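Local coordinates for protein ochratoxinase (Aspergillus niger, PDB 4C65) that removes a C-terminal aromatic residue from its substrates as a zinc-dependent carboxypeptidase, splitting ochratoxin A into ochratoxin alpha and L-phenylalanine, at residues 116-119 with 120-123; 269-272 with 273-276. All blocks are in the same frame, centred on the assembly; numbering follows the deposited sequence.

Overall arrangement
Both contacts illustrate how a helix of a TIM-barrel amidohydrolase begins, and they solve the same problem by different means. Contact 1 (116-119 with 120-123) opens helix 119-127, where a water joins the loop to the first turn; contact 2 (269-272 with 273-276) opens helix 271-280, where an aspartate side chain accepts directly from an N-H of the first turn. Their centres lie about 33 Å apart, on opposite sides of the chain's centre, and their nearest atoms about 22 Å apart. Gly117 of contact 1 is about 6 Å from the side chain of the zinc ligand His71, Ala269 of contact 2 about 9 Å from that of His265, a ligand of the second zinc ion.

Contact 1: residues 116-119 with 120-123; sequences AGYG and CEVA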
loop_
_atom_site.group_PDB
_atom_site.type_symbol
_atom_site.label_atom_id
_atom_site.label_comp_id
_atom_site.label_asym_id
_atom_site.label_seq_id
_atom_site.Cartn_x
_atom_site.Cartn_y
_atom_site.Cartn_z
ATOM N N ALA A 116 -8.974 -24.267 -15.262
ATOM C CA ALA A 116 -9.055 -23.066 -14.445
ATOM C C ALA A 116 -9.447 -23.476 -13.042
ATOM O O ALA A 116 -10.527 -24.027 -12.836
ATOM C CB ALA A 116 -10.086 -22.104 -15.005
ATOM N N GLY A 117 -8.609 -23.226 -12.063
ATOM C CA GLY A 117 -9.013 -23.505 -10.695
ATOM C C GLY A 117 -7.910 -24.026 -9.802
ATOM O O GLY A 117 -6.732 -23.701 -9.986
ATOM N N TYR A 118 -8.288 -24.871 -8.858
ATOM C CA TYR A 118 -7.407 -25.262 -7.774
ATOM C C TYR A 118 -6.880 -26.681 -7.938
ATOM O O TYR A 118 -6.606 -27.361 -6.951
ATOM C CB TYR A 118 -8.189 -25.138 -6.460
ATOM C CG TYR A 118 -8.668 -23.753 -6.143
ATOM C CD1 TYR A 118 -7.759 -22.723 -5.948
ATOM C CD2 TYR A 118 -10.019 -23.455 -6.077
ATOM C CE1 TYR A 118 -8.185 -21.434 -5.686
ATOM C CE2 TYR A 118 -10.459 -22.185 -5.773
ATOM C CZ TYR A 118 -9.543 -21.174 -5.567
ATOM O OH TYR A 118 -9.963 -19.889 -5.280
ATOM N N GLY A 119 -6.771 -27.142 -9.172
ATOM C CA GLY A 119 -6.301 -28.492 -9.448
ATOM C C GLY A 119 -4.951 -28.786 -8.857
ATOM O O GLY A 119 -4.694 -29.882 -8.385
ATOM N N CYS A 120 -4.045 -27.824 -8.951
ATOM C CA CYS A 120 -2.691 -28.011 -8.428
ATOM C C CYS A 120 -2.734 -28.197 -6.939
ATOM O O CYS A 120 -2.034 -29.051 -6.376
ATOM C CB CYS A 120 -1.841 -26.791 -8.705
ATOM S SG CYS A 120 -1.485 -26.484 -10.432
ATOM N N GLU A 121 -3.560 -27.383 -6.292
ATOM C CA GLU A 121 -3.654 -27.393 -4.830
ATOM C C GLU A 121 -4.386 -28.654 -4.316
ATOM O O GLU A 121 -4.008 -29.230 -3.292
ATOM C CB GLU A 121 -4.366 -26.123 -4.349
ATOM C CG GLU A 121 -3.552 -24.838 -4.512
ATOM C CD GLU A 121 -3.412 -24.338 -5.954
ATOM O OE1 GLU A 121 -4.350 -24.509 -6.773
ATOM O OE2 GLU A 121 -2.351 -23.755 -6.248
ATOM N N VAL A 122 -5.422 -29.072 -5.029
ATOM C CA VAL A 122 -6.164 -30.277 -4.677
ATOM C C VAL A 122 -5.349 -31.528 -4.987
ATOM O O VAL A 122 -5.397 -32.507 -4.216
ATOM C CB VAL A 122 -7.533 -30.303 -5.367
ATOM C CG1 VAL A 122 -8.223 -31.644 -5.178
ATOM C CG2 VAL A 122 -8.433 -29.187 -4.831
ATOM N N ALA A 123 -4.590 -31.517 -6.092
ATOM C CA ALA A 123 -3.733 -32.681 -6.448
ATOM C C ALA A 123 -2.818 -33.076 -5.294
ATOM O O ALA A 123 -2.547 -34.248 -5.068
ATOM C CB ALA A 123 -2.920 -32.408 -7.687
HETATM O O HOH W 1 -4.258 -25.018 -9.574
#
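Val122 N donates to Tyr118 O over 2.8 Å and nearly straight (162°), and Ala123 N to Gly119 O at 2.8 Å, the two carbonyls accepting.

The tyrosine at the N-cap makes no side-chain bond to the first-turn N-H groups of Cys120-Ala123; a water accepts from one of them, Cys120 N, at 2.9 Å. It donates to Gly117 O and, at 2.8 Å, to Glu121 OE1. These three bonds tie the loop, a first-turn N-H and a carboxylate together. Glu121 gets there by folding back: its chain bends at chi2 (73°), which brings OE1 to 3.3 Å from Tyr118 CA. The other oxygen, OE2, forms a salt bridge with Arg198, so both ends of the carboxylate are held, and the guanidinium would be expected to favour its charged form.

Packing completes the contact. OE1 of Glu121 lies at the edge of the Tyr118 ring, in its plane and 3.9 Å from CD1, with the carboxylate turned nearly perpendicular to the ring (86°). Val122 CG2 lies 3.3 Å from Tyr118 O and more loosely beside Tyr118 CB, and Val122 also packs on Leu97 of helix 90-106. From the second subunit, His89 meets the Tyr118 ring and Ser92 OG bonds to Glu121 O, placing this helix start at a subunit interface of the octamer.

This is a helix N-terminus with Tyr118 at the N-cap and a water bridging loop and first turn, in the beta-alpha-beta crossover from strand 109-114 through helix 119-127 to the parallel strand 135-138 of the twisted TIM barrel.

Contact 2: residues 269-272 with 273-276; sequences ADEE and VWEL
Asp270 O is the meeting point of the turn: Trp274 N donates to it at 3.0 Å, almost straight (165°), while the indole of the same residue lies against it, the oxygen standing 3.2 Å above the ring plane and offset toward the rim. Glu271 N lies over the same face. With chi1 at -52° the ring is set beside its own backbone N, folded back along the incoming chain.

Asp270 CG sits between the backbone N and the carbonyl carbon (chi1 57°), which carries OD1 round to accept a hydrogen bond from Val273 N at 3.2 Å, the N-cap bond. Asp270 OD1 also comes within 3.3 Å of Val273 CG2. Lys249 holds the other oxygen, OD2, and bridges to Glu272 OE1 as well, so one ammonium fastens two carboxylates at the helix start. Before the cap, Ala269 CB touches Val273 CG1 (3.7 Å) and the pyrrole side of Trp274, whose NE1 makes a weak hydrogen bond to Ala320 O.

Helix 271-280 belongs to the beta-alpha-beta unit between strands 262-263 and 283-285. Val273 packs on Ile252 and Leu276 on Met253 of helix 249-258, whereas Trp274 rests on Ala324 and Ala327 of helix 304-327.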
loop_
_atom_site.group_PDB
_atom_site.type_symbol
_atom_site.label_atom_id
_atom_site.label_comp_id
_atom_site.label_asym_id
_atom_site.label_seq_id
_atom_site.Cartn_x
_atom_site.Cartn_y
_atom_site.Cartn_z
ATOM N N ALA A 269 -13.947 -23.154 -36.512
ATOM C CA ALA A 269 -12.966 -23.890 -37.293
ATOM C C ALA A 269 -13.565 -24.234 -38.636
ATOM O O ALA A 269 -14.676 -24.737 -38.711
ATOM C CB ALA A 269 -12.549 -25.149 -36.578
ATOM N N ASP A 270 -12.832 -23.943 -39.697
ATOM C CA ASP A 270 -13.259 -24.263 -41.050
ATOM C C ASP A 270 -12.144 -25.053 -41.700
ATOM O O ASP A 270 -11.205 -25.459 -41.011
ATOM C CB ASP A 270 -13.547 -22.989 -41.833
ATOM C CG ASP A 270 -12.365 -22.049 -41.878
ATOM O OD1 ASP A 270 -11.266 -22.398 -41.406
ATOM O OD2 ASP A 270 -12.544 -20.923 -42.403
ATOM N N GLU A 271 -12.233 -25.275 -43.012
ATOM C CA GLU A 271 -11.248 -26.087 -43.708
ATOM C C GLU A 271 -9.819 -25.621 -43.455
ATOM O O GLU A 271 -8.953 -26.439 -43.180
ATOM C CB GLU A 271 -11.540 -26.173 -45.197
ATOM C CG GLU A 271 -10.644 -27.206 -45.847
ATOM C CD GLU A 271 -10.806 -27.386 -47.353
ATOM O OE1 GLU A 271 -11.820 -26.989 -47.986
ATOM O OE2 GLU A 271 -9.864 -27.957 -47.957
ATOM N N GLU A 272 -9.578 -24.320 -43.536
ATOM C CA GLU A 272 -8.248 -23.775 -43.311
ATOM C C GLU A 272 -7.695 -24.139 -41.925
ATOM O O GLU A 272 -6.539 -24.536 -41.808
ATOM C CB GLU A 272 -8.265 -22.251 -43.492
ATOM C CG GLU A 272 -6.974 -21.566 -43.066
ATOM C CD GLU A 272 -6.918 -20.092 -43.423
ATOM O OE1 GLU A 272 -7.973 -19.496 -43.750
ATOM O OE2 GLU A 272 -5.812 -19.527 -43.359
ATOM N N VAL A 273 -8.533 -24.012 -40.887
ATOM C CA VAL A 273 -8.176 -24.376 -39.509
ATOM C C VAL A 273 -7.854 -25.875 -39.355
ATOM O O VAL A 273 -6.852 -26.233 -38.740
ATOM C CB VAL A 273 -9.317 -24.035 -38.537
ATOM C CG1 VAL A 273 -8.992 -24.514 -37.136
ATOM C CG2 VAL A 273 -9.570 -22.534 -38.521
ATOM N N TRP A 274 -8.698 -26.736 -39.915
ATOM C CA TRP A 274 -8.490 -28.180 -39.798
ATOM C C TRP A 274 -7.131 -28.576 -40.372
ATOM O O TRP A 274 -6.358 -29.293 -39.722
ATOM C CB TRP A 274 -9.602 -28.976 -40.485
ATOM C CG TRP A 274 -11.001 -28.575 -40.075
ATOM C CD1 TRP A 274 -11.406 -28.182 -38.840
ATOM C CD2 TRP A 274 -12.173 -28.552 -40.908
ATOM N NE1 TRP A 274 -12.756 -27.909 -38.848
ATOM C CE2 TRP A 274 -13.247 -28.125 -40.107
ATOM C CE3 TRP A 274 -12.409 -28.833 -42.257
ATOM C CZ2 TRP A 274 -14.533 -27.954 -40.612
ATOM C CZ3 TRP A 274 -13.707 -28.692 -42.757
ATOM C CH2 TRP A 274 -14.750 -28.257 -41.936
ATOM N N GLU A 275 -6.828 -28.088 -41.569
ATOM C CA GLU A 275 -5.546 -28.370 -42.210
ATOM C C GLU A 275 -4.368 -27.871 -41.390
ATOM O O GLU A 275 -3.386 -28.594 -41.219
ATOM C CB GLU A 275 -5.489 -27.752 -43.618
ATOM C CG GLU A 275 -6.391 -28.465 -44.610
ATOM C CD GLU A 275 -6.247 -29.978 -44.513
ATOM O OE1 GLU A 275 -5.092 -30.458 -44.611
ATOM O OE2 GLU A 275 -7.274 -30.683 -44.298
ATOM N N LEU A 276 -4.462 -26.638 -40.889
ATOM C CA LEU A 276 -3.421 -26.093 -40.036
ATOM C C LEU A 276 -3.215 -26.943 -38.793
ATOM O O LEU A 276 -2.067 -27.159 -38.368
ATOM C CB LEU A 276 -3.718 -24.644 -39.608
ATOM C CG LEU A 276 -3.305 -23.556 -40.592
ATOM C CD1 LEU A 276 -3.845 -22.200 -40.137
ATOM C CD2 LEU A 276 -1.794 -23.482 -40.738
#